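Local coordinates for N-acetylmuramoyl-L-alanine amidase (Clostridium intestinale URNW, PDB 6SRT), which probably cleaves the amide bond between N-acetylmuramic acid and L-alanine in bacterial peptidoglycan, as a zinc-dependent endolysin of the amidase 2 family, at residues Y76-G81 and A107-F112; E115-Q120 and N156-E161; V25-T30 and T82-R87; Y29-P34 and G67-G72. All coordinates share one frame; numbering follows the deposited sequence. Where two conformers were deposited one is given.

How the interactions relate
Interactions 1 and 3 belong to one mixed sheet: strand 75-77 pairs in parallel with 103-108 in interaction 1, and its hairpin partner 83-85 takes the edge strand 24-25 in interaction 3. Each joins backbone bonds to an arginine-glutamate pair, but interaction 1 is buried, with Ala107 next to the zinc ligand His47, whereas interaction 3 is partly buried at the sheet's edge. Interaction 2 is a surface contact of two helix-leading loops, bridged by water and apolar packing; it meets interaction 1 where Lys79 O faces Thr118 OG1. Opposite interaction 2 across the chain's centre, interaction 4 continues the N-terminal segment of interaction 3, sharing Tyr29 and Thr30, with Arg87 reaching the carbonyls of Gly70 and Ile71.

Interaction 1: residues Y76-G81 and A107-F112; sequences YIRKDG and ASEGNF
Glu109 OE1 accepts two hydrogen bonds, from Arg78 NE and from the backbone N of Lys79, which come from opposite faces of the carboxylate plane. The Arg78 bond, 3.0 Å from NE to Glu109 OE1, is almost straight (178°) and lies in the guanidinium plane; NH2 takes Glu109 OE2 on its syn side, making a side-on, two-nitrogen salt bridge whose planes are turned 52° apart. With CG anti to the backbone N (chi1 -178°) and an extended chain beyond it, Glu109 carries its carboxylate to the start of the type I turn Arg78-Gly81. Lys79 crosses the glutamate at about a right angle, and its NZ binds Glu109 O at 3.0 Å from above the carbonyl plane; the same ammonium has a salt bridge to Glu115. Behind this cluster, strands 75-77 and 103-108 pair in parallel in the central sheet of the amidase fold, through Ile77 N to Ala107 O (2.8 Å) and Glu109 N to Ile77 O (2.9 Å). On the sheet face of Tyr76 and Ala107, the latter close to the zinc ligand His47, Tyr76 CD1 lies 4.2 Å from Ala107 CB. Farther out, Tyr76 OH sits 3.4 Å from Glu109 CG while hydrogen-bonding to Met54 O.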
loop_
_atom_site.group_PDB
_atom_site.type_symbol
_atom_site.label_atom_id
_atom_site.label_comp_id
_atom_site.label_asym_id
_atom_site.label_seq_id
_atom_site.Cartn_x
_atom_site.Cartn_y
_atom_site.Cartn_z
ATOM N N TYR A 76 -4.673 -1.717 -1.687
ATOM C CA TYR A 76 -4.477 -1.540 -3.151
ATOM C C TYR A 76 -5.528 -0.548 -3.650
ATOM O O TYR A 76 -6.734 -0.806 -3.473
ATOM C CB TYR A 76 -4.604 -2.909 -3.834
ATOM C CG TYR A 76 -4.634 -2.851 -5.331
ATOM C CD1 TYR A 76 -3.729 -2.077 -6.046
ATOM C CD2 TYR A 76 -5.532 -3.614 -6.075
ATOM C CE1 TYR A 76 -3.771 -2.018 -7.434
ATOM C CE2 TYR A 76 -5.568 -3.607 -7.453
ATOM C CZ TYR A 76 -4.644 -2.854 -8.139
ATOM O OH TYR A 76 -4.622 -2.784 -9.503
ATOM N N ILE A 77 -5.062 0.528 -4.230
ATOM C CA ILE A 77 -5.913 1.645 -4.668
ATOM C C ILE A 77 -5.956 1.598 -6.175
ATOM O O ILE A 77 -4.933 1.919 -6.864
ATOM C CB ILE A 77 -5.438 2.990 -4.126
ATOM C CG1 ILE A 77 -5.246 2.922 -2.611
ATOM C CG2 ILE A 77 -6.433 4.037 -4.541
ATOM C CD1 ILE A 77 -4.791 4.191 -2.016
ATOM N N ARG A 78 -7.101 1.315 -6.766
ATOM C CA ARG A 78 -7.284 1.269 -8.233
ATOM C C ARG A 78 -7.487 2.676 -8.774
ATOM O O ARG A 78 -7.668 3.663 -8.035
ATOM C CB ARG A 78 -8.394 0.280 -8.569
ATOM C CG ARG A 78 -7.948 -1.152 -8.294
ATOM C CD ARG A 78 -8.718 -2.160 -9.129
ATOM N NE ARG A 78 -8.332 -2.041 -10.508
ATOM C CZ ARG A 78 -8.693 -2.867 -11.483
ATOM N NH1 ARG A 78 -9.608 -3.794 -11.263
ATOM N NH2 ARG A 78 -8.257 -2.644 -12.698
ATOM N N LYS A 79 -7.427 2.778 -10.097
ATOM C CA LYS A 79 -7.474 4.086 -10.781
ATOM C C LYS A 79 -8.727 4.866 -10.447
ATOM O O LYS A 79 -8.631 6.116 -10.395
ATOM C CB LYS A 79 -7.301 3.899 -12.297
ATOM C CG LYS A 79 -5.810 3.653 -12.673
ATOM C CD LYS A 79 -5.574 3.811 -14.063
ATOM C CE LYS A 79 -4.230 3.524 -14.616
ATOM N NZ LYS A 79 -3.027 3.831 -13.857
ATOM N N ASP A 80 -9.830 4.203 -10.210
ATOM C CA ASP A 80 -11.065 4.932 -9.836
ATOM C C ASP A 80 -11.103 5.357 -8.381
ATOM O O ASP A 80 -12.117 5.899 -7.972
ATOM C CB ASP A 80 -12.286 4.122 -10.280
ATOM C CG ASP A 80 -12.481 2.845 -9.499
ATOM O OD1 ASP A 80 -11.696 2.588 -8.555
ATOM O OD2 ASP A 80 -13.523 2.215 -9.765
ATOM N N GLY A 81 -10.063 5.106 -7.612
ATOM C CA GLY A 81 -9.969 5.482 -6.198
ATOM C C GLY A 81 -10.437 4.379 -5.269
ATOM O O GLY A 81 -10.298 4.560 -4.056
ATOM N N ALA A 107 -0.299 0.054 -2.227
ATOM C CA ALA A 107 -0.027 0.029 -3.654
ATOM C C ALA A 107 -1.093 0.808 -4.389
ATOM O O ALA A 107 -2.274 0.690 -4.071
ATOM C CB ALA A 107 0.010 -1.369 -4.176
ATOM N N SER A 108 -0.681 1.497 -5.437
ATOM C CA SER A 108 -1.532 2.228 -6.393
ATOM C C SER A 108 -1.378 1.616 -7.751
ATOM O O SER A 108 -0.261 1.374 -8.214
ATOM C CB SER A 108 -1.203 3.695 -6.390
ATOM O OG SER A 108 -1.469 4.329 -5.141
ATOM N N GLU A 109 -2.495 1.388 -8.420
ATOM C CA GLU A 109 -2.528 0.811 -9.758
ATOM C C GLU A 109 -1.904 1.754 -10.774
ATOM O O GLU A 109 -2.470 2.851 -11.026
ATOM C CB GLU A 109 -3.976 0.570 -10.163
ATOM C CG GLU A 109 -4.177 -0.069 -11.532
ATOM C CD GLU A 109 -5.606 -0.266 -11.949
ATOM O OE1 GLU A 109 -6.529 0.196 -11.260
ATOM O OE2 GLU A 109 -5.797 -0.993 -12.930
ATOM N N GLY A 110 -0.826 1.343 -11.437
ATOM C CA GLY A 110 -0.170 2.165 -12.461
ATOM C C GLY A 110 1.306 1.941 -12.483
ATOM O O GLY A 110 1.890 1.295 -11.608
ATOM N N ASN A 111 1.893 2.482 -13.550
ATOM C CA ASN A 111 3.351 2.560 -13.701
ATOM C C ASN A 111 3.671 4.057 -13.681
ATOM O O ASN A 111 3.567 4.723 -14.731
ATOM C CB ASN A 111 3.817 1.956 -15.025
ATOM C CG ASN A 111 5.284 2.144 -15.224
ATOM O OD1 ASN A 111 5.970 2.765 -14.398
ATOM N ND2 ASN A 111 5.782 1.733 -16.374
ATOM N N PHE A 112 4.067 4.565 -12.515
ATOM C CA PHE A 112 4.247 6.028 -12.402
ATOM C C PHE A 112 5.582 6.508 -12.943
ATOM O O PHE A 112 5.835 7.707 -12.827
ATOM C CB PHE A 112 3.847 6.557 -11.022
ATOM C CG PHE A 112 2.440 6.131 -10.703
ATOM C CD1 PHE A 112 1.343 6.580 -11.406
ATOM C CD2 PHE A 112 2.218 5.211 -9.706
ATOM C CE1 PHE A 112 0.075 6.102 -11.189
ATOM C CE2 PHE A 112 0.965 4.710 -9.445
ATOM C CZ PHE A 112 -0.092 5.172 -10.173
HETATM O O HOH W 1 -8.207 0.509 -13.360
#

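Interaction 2: residues E115-Q120 and N156-E161; sequences EYVTPQ and NFPFEE
A single water joins Val117 and Asn156, accepting from Val117 N at 2.9 Å and donating to Asn156 O at 2.8 Å, so that two backbone polar groups are satisfied without meeting directly. Beside it the side-chain amide of Asn156 stacks over one face of the Tyr116 ring, the two planes only 9° apart, with Asn156 CG 3.7 Å from Tyr116 CE1. Val117 supplies the apolar half. Its two methyls butt against the CG-CD side of Pro158: CG1, pointed at the proline by standing anti to the carbonyl carbon (chi1 -60°), is 3.7 Å from Pro158 CD, and CG2 is 3.8 Å from Pro158 CG. The same CG1 approaches Phe157 CD1 at 4.1 Å, and Phe112 lies against both Val117 and Phe157. Pro158, the centre of an inverse gamma turn, also touches Met122 on helix 119-136. The contact joins two loops as each enters a helix, with Thr118 as N-cap of helix 119-136, its side chain capping Gln121 N, and Pro158 at the N-cap position of helix 159-165.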
loop_
_atom_site.group_PDB
_atom_site.type_symbol
_atom_site.label_atom_id
_atom_site.label_comp_id
_atom_site.label_asym_id
_atom_site.label_seq_id
_atom_site.Cartn_x
_atom_site.Cartn_y
_atom_site.Cartn_z
ATOM N N GLU A 115 2.996 7.412 -16.078
ATOM C CA GLU A 115 1.594 7.749 -15.739
ATOM C C GLU A 115 1.673 8.711 -14.550
ATOM O O GLU A 115 2.707 8.720 -13.867
ATOM C CB GLU A 115 0.785 6.496 -15.366
ATOM C CG GLU A 115 0.588 5.438 -16.478
ATOM C CD GLU A 115 -0.488 4.478 -15.954
ATOM O OE1 GLU A 115 -1.629 4.598 -16.367
ATOM O OE2 GLU A 115 -0.242 3.674 -15.033
ATOM N N TYR A 116 0.567 9.407 -14.281
ATOM C CA TYR A 116 0.363 10.116 -13.026
ATOM C C TYR A 116 -0.775 9.461 -12.295
ATOM O O TYR A 116 -1.680 8.868 -12.895
ATOM C CB TYR A 116 0.022 11.572 -13.284
ATOM C CG TYR A 116 1.152 12.339 -13.928
ATOM C CD1 TYR A 116 2.096 12.990 -13.178
ATOM C CD2 TYR A 116 1.340 12.323 -15.301
ATOM C CE1 TYR A 116 3.178 13.627 -13.764
ATOM C CE2 TYR A 116 2.380 13.007 -15.914
ATOM C CZ TYR A 116 3.369 13.596 -15.133
ATOM O OH TYR A 116 4.412 14.294 -15.722
ATOM N N VAL A 117 -0.771 9.552 -10.957
ATOM C CA VAL A 117 -1.912 9.079 -10.148
ATOM C C VAL A 117 -3.125 9.875 -10.590
ATOM O O VAL A 117 -3.027 11.095 -10.888
ATOM C CB VAL A 117 -1.658 9.198 -8.668
ATOM C CG1 VAL A 117 -0.462 8.402 -8.221
ATOM C CG2 VAL A 117 -1.824 10.623 -8.177
ATOM N N THR A 118 -4.250 9.210 -10.580
ATOM C CA THR A 118 -5.513 9.887 -10.897
ATOM C C THR A 118 -5.922 10.750 -9.708
ATOM O O THR A 118 -5.474 10.544 -8.564
ATOM C CB THR A 118 -6.622 8.890 -11.190
ATOM O OG1 THR A 118 -6.927 8.170 -10.014
ATOM C CG2 THR A 118 -6.320 8.044 -12.400
ATOM N N PRO A 119 -6.796 11.747 -9.944
ATOM C CA PRO A 119 -7.325 12.514 -8.820
ATOM C C PRO A 119 -8.018 11.656 -7.770
ATOM O O PRO A 119 -7.857 11.934 -6.570
ATOM C CB PRO A 119 -8.309 13.506 -9.457
ATOM C CG PRO A 119 -7.769 13.669 -10.864
ATOM C CD PRO A 119 -7.218 12.313 -11.268
ATOM N N GLN A 120 -8.672 10.618 -8.210
ATOM C CA GLN A 120 -9.351 9.713 -7.277
ATOM C C GLN A 120 -8.357 8.892 -6.460
ATOM O O GLN A 120 -8.535 8.680 -5.249
ATOM C CB GLN A 120 -10.344 8.774 -7.972
ATOM C CG GLN A 120 -11.426 9.499 -8.722
ATOM C CD GLN A 120 -11.054 9.632 -10.185
ATOM O OE1 GLN A 120 -9.945 9.989 -10.662
ATOM N NE2 GLN A 120 -11.958 9.091 -10.966
ATOM N N ASN A 156 6.941 9.694 -11.264
ATOM C CA ASN A 156 5.873 10.690 -11.118
ATOM C C ASN A 156 5.046 10.524 -9.854
ATOM O O ASN A 156 4.128 11.302 -9.656
ATOM C CB ASN A 156 4.941 10.653 -12.317
ATOM C CG ASN A 156 5.591 10.879 -13.678
ATOM O OD1 ASN A 156 5.126 10.277 -14.696
ATOM N ND2 ASN A 156 6.631 11.673 -13.713
ATOM N N PHE A 157 5.331 9.525 -9.026
ATOM C CA PHE A 157 4.465 9.312 -7.821
ATOM C C PHE A 157 4.566 10.571 -6.964
ATOM O O PHE A 157 5.677 11.064 -6.755
ATOM C CB PHE A 157 4.956 8.070 -7.072
ATOM C CG PHE A 157 3.990 7.718 -5.987
ATOM C CD1 PHE A 157 2.866 6.975 -6.258
ATOM C CD2 PHE A 157 4.234 8.067 -4.660
ATOM C CE1 PHE A 157 1.961 6.667 -5.244
ATOM C CE2 PHE A 157 3.322 7.770 -3.682
ATOM C CZ PHE A 157 2.193 7.048 -3.958
ATOM N N PRO A 158 3.426 11.143 -6.538
ATOM C CA PRO A 158 3.421 12.499 -5.974
ATOM C C PRO A 158 3.727 12.536 -4.478
ATOM O O PRO A 158 2.950 12.969 -3.637
ATOM C CB PRO A 158 2.025 12.960 -6.350
ATOM C CG PRO A 158 1.211 11.740 -6.126
ATOM C CD PRO A 158 2.045 10.613 -6.734
ATOM N N PHE A 159 4.875 11.960 -4.155
ATOM C CA PHE A 159 5.277 11.776 -2.737
ATOM C C PHE A 159 5.377 13.075 -1.945
ATOM O O PHE A 159 4.889 13.144 -0.828
ATOM C CB PHE A 159 6.593 10.993 -2.651
ATOM C CG PHE A 159 7.084 10.616 -1.280
ATOM C CD1 PHE A 159 6.356 9.808 -0.434
ATOM C CD2 PHE A 159 8.323 11.011 -0.874
ATOM C CE1 PHE A 159 6.857 9.468 0.814
ATOM C CE2 PHE A 159 8.832 10.675 0.357
ATOM C CZ PHE A 159 8.112 9.879 1.199
ATOM N N GLU A 160 6.046 14.065 -2.529
ATOM C CA GLU A 160 6.184 15.361 -1.814
ATOM C C GLU A 160 4.807 15.986 -1.645
ATOM O O GLU A 160 4.557 16.584 -0.566
ATOM C CB GLU A 160 7.192 16.238 -2.535
ATOM C CG GLU A 160 8.627 15.712 -2.387
ATOM C CD GLU A 160 9.144 15.597 -0.958
ATOM O OE1 GLU A 160 8.748 16.428 -0.099
ATOM O OE2 GLU A 160 9.951 14.697 -0.695
ATOM N N GLU A 161 3.935 15.905 -2.635
ATOM C CA GLU A 161 2.575 16.467 -2.471
ATOM C C GLU A 161 1.787 15.719 -1.403
ATOM O O GLU A 161 1.073 16.353 -0.628
ATOM C CB GLU A 161 1.816 16.398 -3.790
ATOM C CG GLU A 161 0.419 17.028 -3.767
ATOM C CD GLU A 161 -0.357 16.955 -5.079
ATOM O OE1 GLU A 161 0.219 16.415 -6.058
ATOM O OE2 GLU A 161 -1.544 17.339 -5.060
HETATM O O HOH W 2 1.326 11.283 -10.024
#

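Interaction 3: residues V25-T30 and T82-R87; sequences VEVNYT and TIYRGR
Val25 lies beside Tyr84 in a parallel bridge, with Val25 N bound to Ile83 O at 2.8 Å and Val25 O receiving Arg85 N at 2.9 Å. Its two methyls divide the packing: CG1, anti to the backbone N (chi1 176°), runs alongside the Tyr84 ring, 3.7 Å from CD1, while CG2 touches Thr82 CG2 at the same distance. Glu26 starts away from the strand, but a bend at chi2 (-56°) brings its carboxylate back alongside Arg85. The guanidinium grips it side-on, NE to OE1 and NH2 to the syn lone pair of OE2, the latter 3.0 Å from Arg85 NH2 to Glu26 OE2; the planes are nearly coplanar, 16° apart. The other terminal nitrogen, Arg85 NH1, forms a salt bridge with Glu89; two carboxylates thus hold the group, which should limit its rotation. Val27 CG2 then meets the Tyr84 side chain, 3.8 Å from Tyr84 CD1, the two side chains crossing at a slant. Tyr29 reaches back to the strand with its hydroxyl, donating to Arg85 O at 2.7 Å in the carbonyl plane, on a lone pair, while its ring is bordered by Pro56 and Asp60 of helix 56-65. These contacts attach the N-terminal segment to the outer side of strand 83-85, whose other neighbour is its antiparallel partner 75-77, and so complete one edge of the mixed sheet of this PGRP-like amidase fold.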
loop_
_atom_site.group_PDB
_atom_site.type_symbol
_atom_site.label_atom_id
_atom_site.label_comp_id
_atom_site.label_asym_id
_atom_site.label_seq_id
_atom_site.Cartn_x
_atom_site.Cartn_y
_atom_site.Cartn_z
ATOM N N VAL A 25 -12.829 -1.765 0.706
ATOM C CA VAL A 25 -13.520 -2.947 0.157
ATOM C C VAL A 25 -12.819 -4.190 0.682
ATOM O O VAL A 25 -11.640 -4.412 0.355
ATOM C CB VAL A 25 -13.627 -2.905 -1.355
ATOM C CG1 VAL A 25 -14.245 -4.161 -1.905
ATOM C CG2 VAL A 25 -14.339 -1.627 -1.820
ATOM N N GLU A 26 -13.569 -5.020 1.377
ATOM C CA GLU A 26 -13.017 -6.296 1.895
ATOM C C GLU A 26 -13.011 -7.256 0.700
ATOM O O GLU A 26 -13.903 -7.228 -0.229
ATOM C CB GLU A 26 -13.848 -6.771 3.108
ATOM C CG GLU A 26 -13.873 -5.787 4.263
ATOM C CD GLU A 26 -12.551 -5.303 4.898
ATOM O OE1 GLU A 26 -11.635 -6.035 4.848
ATOM O OE2 GLU A 26 -12.514 -4.248 5.624
ATOM N N VAL A 27 -11.982 -8.032 0.618
ATOM C CA VAL A 27 -11.817 -9.033 -0.438
ATOM C C VAL A 27 -11.634 -10.385 0.219
ATOM O O VAL A 27 -11.021 -10.485 1.242
ATOM C CB VAL A 27 -10.639 -8.705 -1.355
ATOM C CG1 VAL A 27 -10.422 -9.766 -2.392
ATOM C CG2 VAL A 27 -10.771 -7.313 -1.937
ATOM N N ASN A 28 -12.286 -11.392 -0.347
ATOM C CA ASN A 28 -12.166 -12.802 0.066
ATOM C C ASN A 28 -10.886 -13.363 -0.514
ATOM O O ASN A 28 -10.756 -13.474 -1.728
ATOM C CB ASN A 28 -13.432 -13.554 -0.358
ATOM C CG ASN A 28 -14.643 -13.075 0.411
ATOM O OD1 ASN A 28 -14.566 -12.870 1.630
ATOM N ND2 ASN A 28 -15.762 -12.896 -0.290
ATOM N N TYR A 29 -9.939 -13.651 0.364
ATOM C CA TYR A 29 -8.683 -14.340 -0.021
ATOM C C TYR A 29 -8.598 -15.722 0.652
ATOM O O TYR A 29 -9.139 -15.954 1.764
ATOM C CB TYR A 29 -7.468 -13.560 0.448
ATOM C CG TYR A 29 -7.363 -12.165 -0.128
ATOM C CD1 TYR A 29 -7.072 -11.947 -1.472
ATOM C CD2 TYR A 29 -7.556 -11.044 0.647
ATOM C CE1 TYR A 29 -6.965 -10.697 -2.031
ATOM C CE2 TYR A 29 -7.485 -9.783 0.100
ATOM C CZ TYR A 29 -7.218 -9.582 -1.253
ATOM O OH TYR A 29 -7.144 -8.324 -1.795
ATOM N N THR A 30 -7.858 -16.610 0.011
ATOM C CA THR A 30 -7.445 -17.880 0.636
ATOM C C THR A 30 -5.933 -17.858 0.764
ATOM O O THR A 30 -5.206 -18.009 -0.248
ATOM C CB THR A 30 -7.828 -19.056 -0.277
ATOM O OG1 THR A 30 -9.245 -19.072 -0.459
ATOM C CG2 THR A 30 -7.411 -20.377 0.321
ATOM N N THR A 82 -10.943 3.267 -5.776
ATOM C CA THR A 82 -11.421 2.201 -4.872
ATOM C C THR A 82 -10.244 1.652 -4.080
ATOM O O THR A 82 -9.218 1.310 -4.673
ATOM C CB THR A 82 -12.106 1.072 -5.648
ATOM O OG1 THR A 82 -13.188 1.640 -6.428
ATOM C CG2 THR A 82 -12.670 0.053 -4.667
ATOM N N ILE A 83 -10.456 1.562 -2.778
ATOM C CA ILE A 83 -9.432 1.032 -1.843
ATOM C C ILE A 83 -9.837 -0.401 -1.547
ATOM O O ILE A 83 -10.851 -0.636 -0.894
ATOM C CB ILE A 83 -9.284 1.847 -0.578
ATOM C CG1 ILE A 83 -9.011 3.328 -0.821
ATOM C CG2 ILE A 83 -8.234 1.175 0.289
ATOM C CD1 ILE A 83 -9.278 4.144 0.404
ATOM N N TYR A 84 -9.018 -1.355 -1.944
ATOM C CA TYR A 84 -9.212 -2.754 -1.600
ATOM C C TYR A 84 -8.275 -3.147 -0.486
ATOM O O TYR A 84 -7.085 -2.855 -0.479
ATOM C CB TYR A 84 -8.898 -3.677 -2.766
ATOM C CG TYR A 84 -9.864 -3.501 -3.895
ATOM C CD1 TYR A 84 -11.102 -4.086 -3.904
ATOM C CD2 TYR A 84 -9.567 -2.648 -4.948
ATOM C CE1 TYR A 84 -11.958 -3.991 -5.003
ATOM C CE2 TYR A 84 -10.468 -2.436 -5.988
ATOM C CZ TYR A 84 -11.678 -3.105 -6.039
ATOM O OH TYR A 84 -12.545 -2.943 -7.089
ATOM N N ARG A 85 -8.809 -3.882 0.479
ATOM C CA ARG A 85 -7.989 -4.543 1.499
ATOM C C ARG A 85 -7.163 -5.641 0.818
ATOM O O ARG A 85 -7.698 -6.390 0.014
ATOM C CB ARG A 85 -8.834 -5.121 2.621
ATOM C CG ARG A 85 -7.927 -5.370 3.804
ATOM C CD ARG A 85 -8.243 -5.472 5.129
ATOM N NE ARG A 85 -9.242 -4.582 5.563
ATOM C CZ ARG A 85 -9.027 -3.560 6.350
ATOM N NH1 ARG A 85 -7.813 -3.140 6.668
ATOM N NH2 ARG A 85 -10.077 -2.905 6.811
ATOM N N GLY A 86 -5.920 -5.758 1.285
ATOM C CA GLY A 86 -5.055 -6.894 0.942
ATOM C C GLY A 86 -4.812 -7.739 2.188
ATOM O O GLY A 86 -5.717 -8.363 2.725
ATOM N N ARG A 87 -3.567 -7.714 2.639
ATOM C CA ARG A 87 -3.251 -8.359 3.957
ATOM C C ARG A 87 -4.099 -7.764 5.040
ATOM O O ARG A 87 -4.343 -6.561 5.045
ATOM C CB ARG A 87 -1.888 -8.029 4.551
ATOM C CG ARG A 87 -0.803 -8.582 3.670
ATOM C CD ARG A 87 -0.501 -10.027 3.953
ATOM N NE ARG A 87 0.262 -10.602 2.898
ATOM C CZ ARG A 87 1.371 -11.320 3.011
ATOM N NH1 ARG A 87 2.020 -11.451 4.159
ATOM N NH2 ARG A 87 1.782 -11.968 1.939
#

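Interaction 4: residues Y29-P34 and G67-G72; sequences YTWATP and GWSGIG
Ala32 and Ser69 bring the two irregular segments closest, their CA atoms 4.6 Å apart, and Ala32 N donates a nearly straight bond to Ser69 O at 2.9 Å, in the carbonyl plane. Two loops of the amidase fold meet here: the N-terminal segment following strand 24-25, and the connection that leaves helix 56-65 through a Schellman motif at Gly67 and leads to strand 75-77. Ser69 OG, turned anti to the backbone N (chi1 -174°) and thereby toward the 29-34 segment, donates to Thr33 O at 2.6 Å; carbonyl and hydroxyl of one residue both hold that segment. Lys64 bonds Ser69 O and also Thr30 O, tying both loops to the helix. Trp31 lays the six-membered part of its indole beside Gly70, CZ3 being 3.5 Å from Gly70 CA, where the glycine offers no side chain. Ile71 O lies at the edge of the same indole, and Ile71 CG2 packs 3.7 Å from Trp31 CH2. That methyl also sits over one face of the Tyr29 ring in a CH-pi contact, 3.9 Å from the ring centroid. At the outer end, one water spans the loops, 2.8 Å from Thr33 OG1 and donating to Gly67 O at 2.7 Å.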
loop_
_atom_site.group_PDB
_atom_site.type_symbol
_atom_site.label_atom_id
_atom_site.label_comp_id
_atom_site.label_asym_id
_atom_site.label_seq_id
_atom_site.Cartn_x
_atom_site.Cartn_y
_atom_site.Cartn_z
ATOM N N TYR A 29 -9.939 -13.651 0.364
ATOM C CA TYR A 29 -8.683 -14.340 -0.021
ATOM C C TYR A 29 -8.598 -15.722 0.652
ATOM O O TYR A 29 -9.139 -15.954 1.764
ATOM C CB TYR A 29 -7.468 -13.560 0.448
ATOM C CG TYR A 29 -7.363 -12.165 -0.128
ATOM C CD1 TYR A 29 -7.072 -11.947 -1.472
ATOM C CD2 TYR A 29 -7.556 -11.044 0.647
ATOM C CE1 TYR A 29 -6.965 -10.697 -2.031
ATOM C CE2 TYR A 29 -7.485 -9.783 0.100
ATOM C CZ TYR A 29 -7.218 -9.582 -1.253
ATOM O OH TYR A 29 -7.144 -8.324 -1.795
ATOM N N THR A 30 -7.858 -16.610 0.011
ATOM C CA THR A 30 -7.445 -17.880 0.636
ATOM C C THR A 30 -5.933 -17.858 0.764
ATOM O O THR A 30 -5.206 -18.009 -0.248
ATOM C CB THR A 30 -7.828 -19.056 -0.277
ATOM O OG1 THR A 30 -9.245 -19.072 -0.459
ATOM C CG2 THR A 30 -7.411 -20.377 0.321
ATOM N N TRP A 31 -5.429 -17.648 1.965
ATOM C CA TRP A 31 -4.013 -17.449 2.267
ATOM C C TRP A 31 -3.310 -18.766 2.204
ATOM O O TRP A 31 -3.775 -19.779 2.796
ATOM C CB TRP A 31 -3.909 -16.807 3.645
ATOM C CG TRP A 31 -4.480 -15.418 3.717
ATOM C CD1 TRP A 31 -5.705 -15.048 4.192
ATOM C CD2 TRP A 31 -3.907 -14.233 3.107
ATOM N NE1 TRP A 31 -5.913 -13.720 3.964
ATOM C CE2 TRP A 31 -4.873 -13.206 3.249
ATOM C CE3 TRP A 31 -2.705 -13.959 2.438
ATOM C CZ2 TRP A 31 -4.635 -11.928 2.774
ATOM C CZ3 TRP A 31 -2.465 -12.676 2.015
ATOM C CH2 TRP A 31 -3.412 -11.689 2.168
ATOM N N ALA A 32 -2.240 -18.832 1.436
ATOM C CA ALA A 32 -1.559 -20.093 1.160
ATOM C C ALA A 32 -0.770 -20.578 2.376
ATOM O O ALA A 32 -0.768 -21.754 2.699
ATOM C CB ALA A 32 -0.652 -19.998 -0.026
ATOM N N THR A 33 -0.038 -19.680 3.014
ATOM C CA THR A 33 0.904 -20.001 4.089
ATOM C C THR A 33 0.485 -19.194 5.306
ATOM O O THR A 33 -0.214 -18.186 5.239
ATOM C CB THR A 33 2.352 -19.686 3.659
ATOM O OG1 THR A 33 2.520 -18.285 3.454
ATOM C CG2 THR A 33 2.766 -20.401 2.397
ATOM N N PRO A 34 0.933 -19.577 6.518
ATOM C CA PRO A 34 0.457 -18.915 7.734
ATOM C C PRO A 34 0.865 -17.448 7.757
ATOM O O PRO A 34 2.036 -17.140 7.569
ATOM C CB PRO A 34 1.128 -19.690 8.875
ATOM C CG PRO A 34 1.403 -21.018 8.314
ATOM C CD PRO A 34 1.726 -20.756 6.852
ATOM N N GLY A 67 5.928 -17.011 -3.792
ATOM C CA GLY A 67 6.147 -17.701 -2.519
ATOM C C GLY A 67 5.538 -17.051 -1.321
ATOM O O GLY A 67 5.729 -17.552 -0.202
ATOM N N TRP A 68 4.831 -15.935 -1.503
ATOM C CA TRP A 68 4.162 -15.262 -0.398
ATOM C C TRP A 68 2.839 -15.944 -0.102
ATOM O O TRP A 68 2.269 -16.695 -0.906
ATOM C CB TRP A 68 4.014 -13.780 -0.671
ATOM C CG TRP A 68 5.259 -13.107 -1.121
ATOM C CD1 TRP A 68 5.260 -12.191 -2.133
ATOM C CD2 TRP A 68 6.614 -13.205 -0.664
ATOM N NE1 TRP A 68 6.527 -11.742 -2.331
ATOM C CE2 TRP A 68 7.373 -12.362 -1.488
ATOM C CE3 TRP A 68 7.315 -13.925 0.267
ATOM C CZ2 TRP A 68 8.724 -12.085 -1.321
ATOM C CZ3 TRP A 68 8.687 -13.735 0.390
ATOM C CH2 TRP A 68 9.404 -12.858 -0.438
ATOM N N SER A 69 2.262 -15.607 1.053
ATOM C CA SER A 69 0.976 -16.224 1.380
ATOM C C SER A 69 -0.120 -15.777 0.410
ATOM O O SER A 69 -1.109 -16.481 0.145
ATOM C CB SER A 69 0.627 -15.860 2.816
ATOM O OG SER A 69 -0.563 -16.574 3.186
ATOM N N GLY A 70 -0.014 -14.536 -0.116
ATOM C CA GLY A 70 -1.009 -13.892 -0.959
ATOM C C GLY A 70 -0.599 -12.441 -1.081
ATOM O O GLY A 70 0.562 -12.088 -0.779
ATOM N N ILE A 71 -1.517 -11.642 -1.567
ATOM C CA ILE A 71 -1.296 -10.198 -1.795
ATOM C C ILE A 71 -0.484 -9.651 -0.648
ATOM O O ILE A 71 -0.869 -9.746 0.543
ATOM C CB ILE A 71 -2.606 -9.481 -2.042
ATOM C CG1 ILE A 71 -2.346 -7.967 -2.309
ATOM C CG2 ILE A 71 -3.608 -9.707 -0.956
ATOM C CD1 ILE A 71 -3.483 -7.277 -2.990
ATOM N N GLY A 72 0.668 -9.017 -1.001
ATOM C CA GLY A 72 1.616 -8.571 0.002
ATOM C C GLY A 72 1.358 -7.188 0.545
ATOM O O GLY A 72 1.962 -6.827 1.551
HETATM O O HOH W 3 5.016 -17.518 2.448
#